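S locus protein 11 (PDB 6KYW) probably acts as the secreted, cysteine-rich pollen ligand of Brassica self-incompatibility, a small defensin-like protein encoded at the S locus. Local coordinates at residues F6-E17 with T30-C41. Residues are numbered along the deposited sequence; the frame is centred on the assembly and turned at random.
Sequences FRKLGKCTTLEE and TCSDSKMNTHSC
F6 lays one face of its ring over C41. C41 CB sits 3.8 Å from the F6 ring centroid, and C41 SG lies obliquely beside it. Strand 6-9 runs antiparallel to strand 38-41, with F6 and C41 a hydrogen-bonded pair. R7 is on the other face of the sheet. With CG anti to the backbone N (chi1 -175°) and a bend at chi3, its chain passes T38 and brings the guanidinium over S40 CB. R7 NH1 gives T38 OG1 a bond tilted out of the guanidinium plane. R7 NE bonds the backbone of another protein's chain. K8 pairs with H39 through two backbone bonds, and K8 CB lies 3.4 Å from H39 CE1. The extended K8 chain runs alongside the ring to a salt bridge with E16. G10 N donates to N37 O. G10 O receives H39 ND1 at 2.8 Å, from above its carbonyl plane. The fold is defensin-like: a three-stranded antiparallel sheet packed against helix 14-20. The C20-C41 disulfide joins the helix to strand 38-41, and C12-C31 ties the loop before it to strand 30-33. K11 NZ makes a long salt bridge with D33 OD2; a water donates to D33 OD2 and C12 O and takes a weak bond from K11 NZ. C12 N donates an almost straight hydrogen bond to D33 OD1 (2.6 Å, N-H...O 176°). T13 is the N-cap of the helix; its OG1 accepts from E16 N. E16 OE2 takes H39 NE2 at 3.1 Å, from above the carboxylate plane, and also K8 NZ. Both ring nitrogens of the buried H39 are therefore bonded, which fixes the ring's rotation. E17 turns at chi2 (85°) toward strand 30-33, where OE1 accepts from T30 OG1 and OE2 from C31 N.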
loop_
_atom_site.group_PDB
_atom_site.type_symbol
_atom_site.label_atom_id
_atom_site.label_comp_id
_atom_site.label_asym_id
_atom_site.label_seq_id
_atom_site.Cartn_x
_atom_site.Cartn_y
_atom_site.Cartn_z
ATOM N N PHE C 6 -7.529 -16.578 -1.897
ATOM C CA PHE C 6 -6.515 -16.196 -0.923
ATOM C C PHE C 6 -5.773 -14.979 -1.447
ATOM O O PHE C 6 -5.917 -14.591 -2.609
ATOM C CB PHE C 6 -5.545 -17.345 -0.658
ATOM C CG PHE C 6 -4.913 -17.890 -1.901
ATOM C CD1 PHE C 6 -3.760 -17.315 -2.421
ATOM C CD2 PHE C 6 -5.485 -18.958 -2.575
ATOM C CE1 PHE C 6 -3.174 -17.819 -3.583
ATOM C CE2 PHE C 6 -4.903 -19.465 -3.728
ATOM C CZ PHE C 6 -3.738 -18.898 -4.232
ATOM N N ARG C 7 -4.949 -14.401 -0.577
ATOM C CA ARG C 7 -4.131 -13.244 -0.905
ATOM C C ARG C 7 -2.695 -13.504 -0.478
ATOM O O ARG C 7 -2.444 -14.221 0.496
ATOM C CB ARG C 7 -4.664 -11.984 -0.237
ATOM C CG ARG C 7 -3.933 -10.713 -0.635
ATOM C CD ARG C 7 -4.557 -9.532 0.027
ATOM N NE ARG C 7 -5.932 -9.383 -0.418
ATOM C CZ ARG C 7 -6.288 -8.996 -1.642
ATOM N NH1 ARG C 7 -5.373 -8.691 -2.546
ATOM N NH2 ARG C 7 -7.565 -8.906 -1.961
ATOM N N LYS C 8 -1.754 -12.919 -1.218
ATOM C CA LYS C 8 -0.324 -13.112 -0.991
ATOM C C LYS C 8 0.452 -11.819 -1.223
ATOM O O LYS C 8 0.022 -10.919 -1.957
ATOM C CB LYS C 8 0.251 -14.182 -1.922
ATOM C CG LYS C 8 0.110 -15.586 -1.458
ATOM C CD LYS C 8 0.800 -16.489 -2.466
ATOM C CE LYS C 8 0.464 -17.954 -2.237
ATOM N NZ LYS C 8 1.005 -18.801 -3.334
ATOM N N LEU C 9 1.634 -11.761 -0.616
ATOM C CA LEU C 9 2.593 -10.709 -0.936
ATOM C C LEU C 9 3.132 -10.877 -2.351
ATOM O O LEU C 9 3.403 -11.990 -2.804
ATOM C CB LEU C 9 3.770 -10.743 0.025
ATOM C CG LEU C 9 3.871 -9.635 1.057
ATOM C CD1 LEU C 9 2.628 -9.593 1.902
ATOM C CD2 LEU C 9 5.113 -9.938 1.893
ATOM N N GLY C 10 3.314 -9.768 -3.040
ATOM C CA GLY C 10 4.001 -9.822 -4.302
ATOM C C GLY C 10 3.053 -9.745 -5.466
ATOM O O GLY C 10 1.838 -9.571 -5.326
ATOM N N LYS C 11 3.637 -9.875 -6.648
ATOM C CA LYS C 11 2.883 -9.747 -7.887
ATOM C C LYS C 11 2.402 -11.101 -8.404
ATOM O O LYS C 11 2.963 -12.158 -8.090
ATOM C CB LYS C 11 3.734 -9.045 -8.942
ATOM C CG LYS C 11 3.505 -7.548 -8.945
ATOM C CD LYS C 11 4.585 -6.838 -9.672
ATOM C CE LYS C 11 3.974 -5.951 -10.733
ATOM N NZ LYS C 11 3.040 -6.705 -11.610
ATOM N N CYS C 12 1.331 -11.052 -9.194
ATOM C CA CYS C 12 0.861 -12.239 -9.902
ATOM C C CYS C 12 1.940 -12.792 -10.823
ATOM O O CYS C 12 2.629 -12.043 -11.519
ATOM C CB CYS C 12 -0.379 -11.910 -10.735
ATOM S SG CYS C 12 -1.946 -11.932 -9.807
ATOM N N THR C 13 2.072 -14.115 -10.839
ATOM C CA THR C 13 2.935 -14.830 -11.768
ATOM C C THR C 13 2.107 -15.842 -12.555
ATOM O O THR C 13 0.956 -16.128 -12.215
ATOM C CB THR C 13 4.077 -15.530 -11.025
ATOM O OG1 THR C 13 3.590 -16.713 -10.378
ATOM C CG2 THR C 13 4.657 -14.605 -9.987
ATOM N N THR C 14 2.688 -16.395 -13.630
ATOM C CA THR C 14 1.943 -17.404 -14.380
ATOM C C THR C 14 1.763 -18.675 -13.561
ATOM O O THR C 14 0.725 -19.336 -13.674
ATOM C CB THR C 14 2.614 -17.730 -15.729
ATOM O OG1 THR C 14 4.005 -17.996 -15.532
ATOM C CG2 THR C 14 2.430 -16.573 -16.757
ATOM N N LEU C 15 2.740 -19.029 -12.719
ATOM C CA LEU C 15 2.552 -20.201 -11.868
ATOM C C LEU C 15 1.472 -19.973 -10.830
ATOM O O LEU C 15 0.765 -20.916 -10.456
ATOM C CB LEU C 15 3.845 -20.606 -11.166
ATOM C CG LEU C 15 5.055 -20.922 -12.035
ATOM C CD1 LEU C 15 6.247 -21.324 -11.162
ATOM C CD2 LEU C 15 4.700 -22.013 -13.044
ATOM N N GLU C 16 1.350 -18.744 -10.332
ATOM C CA GLU C 16 0.265 -18.438 -9.416
ATOM C C GLU C 16 -1.079 -18.466 -10.133
ATOM O O GLU C 16 -2.087 -18.863 -9.542
ATOM C CB GLU C 16 0.528 -17.084 -8.762
ATOM C CG GLU C 16 -0.297 -16.791 -7.525
ATOM C CD GLU C 16 0.273 -17.394 -6.247
ATOM O OE1 GLU C 16 1.300 -18.114 -6.283
ATOM O OE2 GLU C 16 -0.330 -17.136 -5.190
ATOM N N GLU C 17 -1.104 -18.079 -11.411
ATOM C CA GLU C 17 -2.332 -18.169 -12.193
ATOM C C GLU C 17 -2.793 -19.615 -12.336
ATOM O O GLU C 17 -3.998 -19.892 -12.344
ATOM C CB GLU C 17 -2.128 -17.540 -13.568
ATOM C CG GLU C 17 -3.305 -17.717 -14.511
ATOM C CD GLU C 17 -4.361 -16.648 -14.307
ATOM O OE1 GLU C 17 -5.339 -16.587 -15.087
ATOM O OE2 GLU C 17 -4.200 -15.852 -13.366
ATOM N N THR C 30 -8.871 -16.746 -11.592
ATOM C CA THR C 30 -7.689 -16.028 -12.054
ATOM C C THR C 30 -7.037 -15.230 -10.925
ATOM O O THR C 30 -7.550 -15.119 -9.808
ATOM C CB THR C 30 -8.010 -15.098 -13.238
ATOM O OG1 THR C 30 -6.797 -14.816 -13.969
ATOM C CG2 THR C 30 -8.624 -13.785 -12.755
ATOM N N CYS C 31 -5.881 -14.672 -11.262
ATOM C CA CYS C 31 -5.019 -13.916 -10.371
ATOM C C CYS C 31 -5.216 -12.426 -10.649
ATOM O O CYS C 31 -5.264 -12.015 -11.810
ATOM C CB CYS C 31 -3.572 -14.350 -10.615
ATOM S SG CYS C 31 -2.363 -13.914 -9.373
ATOM N N SER C 32 -5.378 -11.631 -9.592
ATOM C CA SER C 32 -5.550 -10.183 -9.711
ATOM C C SER C 32 -4.480 -9.480 -8.884
ATOM O O SER C 32 -4.422 -9.668 -7.665
ATOM C CB SER C 32 -6.937 -9.744 -9.228
ATOM O OG SER C 32 -7.965 -10.334 -9.982
ATOM N N ASP C 33 -3.639 -8.674 -9.540
ATOM C CA ASP C 33 -2.696 -7.817 -8.828
ATOM C C ASP C 33 -3.467 -6.731 -8.085
ATOM O O ASP C 33 -4.490 -6.238 -8.562
ATOM C CB ASP C 33 -1.701 -7.152 -9.805
ATOM C CG ASP C 33 -0.548 -8.069 -10.221
ATOM O OD1 ASP C 33 0.058 -8.767 -9.369
ATOM O OD2 ASP C 33 -0.245 -8.077 -11.427
ATOM N N SER C 34 -2.947 -6.316 -6.933
ATOM C CA SER C 34 -3.709 -5.445 -6.046
ATOM C C SER C 34 -2.778 -4.405 -5.424
ATOM O O SER C 34 -1.590 -4.342 -5.733
ATOM C CB SER C 34 -4.434 -6.278 -4.979
ATOM O OG SER C 34 -5.219 -5.433 -4.146
ATOM N N LYS C 35 -3.323 -3.601 -4.512
ATOM C CA LYS C 35 -2.563 -2.544 -3.864
ATOM C C LYS C 35 -1.729 -3.088 -2.713
ATOM O O LYS C 35 -1.954 -4.199 -2.214
ATOM C CB LYS C 35 -3.487 -1.448 -3.328
ATOM C CG LYS C 35 -4.687 -1.935 -2.575
ATOM C CD LYS C 35 -5.433 -0.785 -1.981
ATOM C CE LYS C 35 -6.153 0.124 -3.028
ATOM N NZ LYS C 35 -6.718 -0.505 -4.263
ATOM N N MET C 36 -0.773 -2.255 -2.274
ATOM C CA MET C 36 0.166 -2.569 -1.184
ATOM C C MET C 36 1.046 -3.773 -1.495
ATOM O O MET C 36 1.482 -4.472 -0.578
ATOM C CB MET C 36 -0.558 -2.790 0.153
ATOM C CG MET C 36 -1.578 -1.714 0.486
ATOM S SD MET C 36 -1.869 -1.522 2.198
ATOM C CE MET C 36 -3.429 -0.728 2.019
ATOM N N ASN C 37 1.322 -4.017 -2.784
ATOM C CA ASN C 37 2.123 -5.157 -3.222
ATOM C C ASN C 37 1.531 -6.495 -2.751
ATOM O O ASN C 37 2.232 -7.359 -2.219
ATOM C CB ASN C 37 3.577 -5.015 -2.766
ATOM C CG ASN C 37 4.515 -5.995 -3.490
ATOM O OD1 ASN C 37 4.389 -6.235 -4.695
ATOM N ND2 ASN C 37 5.446 -6.570 -2.747
ATOM N N THR C 38 0.229 -6.681 -2.977
ATOM C CA THR C 38 -0.407 -7.990 -2.798
ATOM C C THR C 38 -1.125 -8.387 -4.084
ATOM O O THR C 38 -1.470 -7.539 -4.912
ATOM C CB THR C 38 -1.415 -8.034 -1.622
ATOM O OG1 THR C 38 -2.577 -7.240 -1.926
ATOM C CG2 THR C 38 -0.786 -7.560 -0.331
ATOM N N HIS C 39 -1.342 -9.699 -4.239
ATOM C CA HIS C 39 -2.215 -10.236 -5.280
ATOM C C HIS C 39 -3.177 -11.254 -4.664
ATOM O O HIS C 39 -2.960 -11.755 -3.551
ATOM C CB HIS C 39 -1.402 -10.877 -6.414
ATOM C CG HIS C 39 -0.645 -12.101 -6.003
ATOM N ND1 HIS C 39 0.565 -12.045 -5.345
ATOM C CD2 HIS C 39 -0.925 -13.417 -6.160
ATOM C CE1 HIS C 39 0.993 -13.272 -5.105
ATOM N NE2 HIS C 39 0.110 -14.122 -5.597
ATOM N N SER C 40 -4.256 -11.560 -5.393
ATOM C CA SER C 40 -5.240 -12.532 -4.930
ATOM C C SER C 40 -5.643 -13.511 -6.030
ATOM O O SER C 40 -5.657 -13.179 -7.220
ATOM C CB SER C 40 -6.502 -11.842 -4.388
ATOM O OG SER C 40 -7.158 -11.083 -5.393
ATOM N N CYS C 41 -5.986 -14.726 -5.603
ATOM C CA CYS C 41 -6.634 -15.734 -6.443
ATOM C C CYS C 41 -8.131 -15.758 -6.135
ATOM O O CYS C 41 -8.529 -16.022 -4.998
ATOM C CB CYS C 41 -6.019 -17.109 -6.192
ATOM S SG CYS C 41 -4.500 -17.434 -7.139
HETATM O O HOH W 1 2.031 -9.449 -12.468
#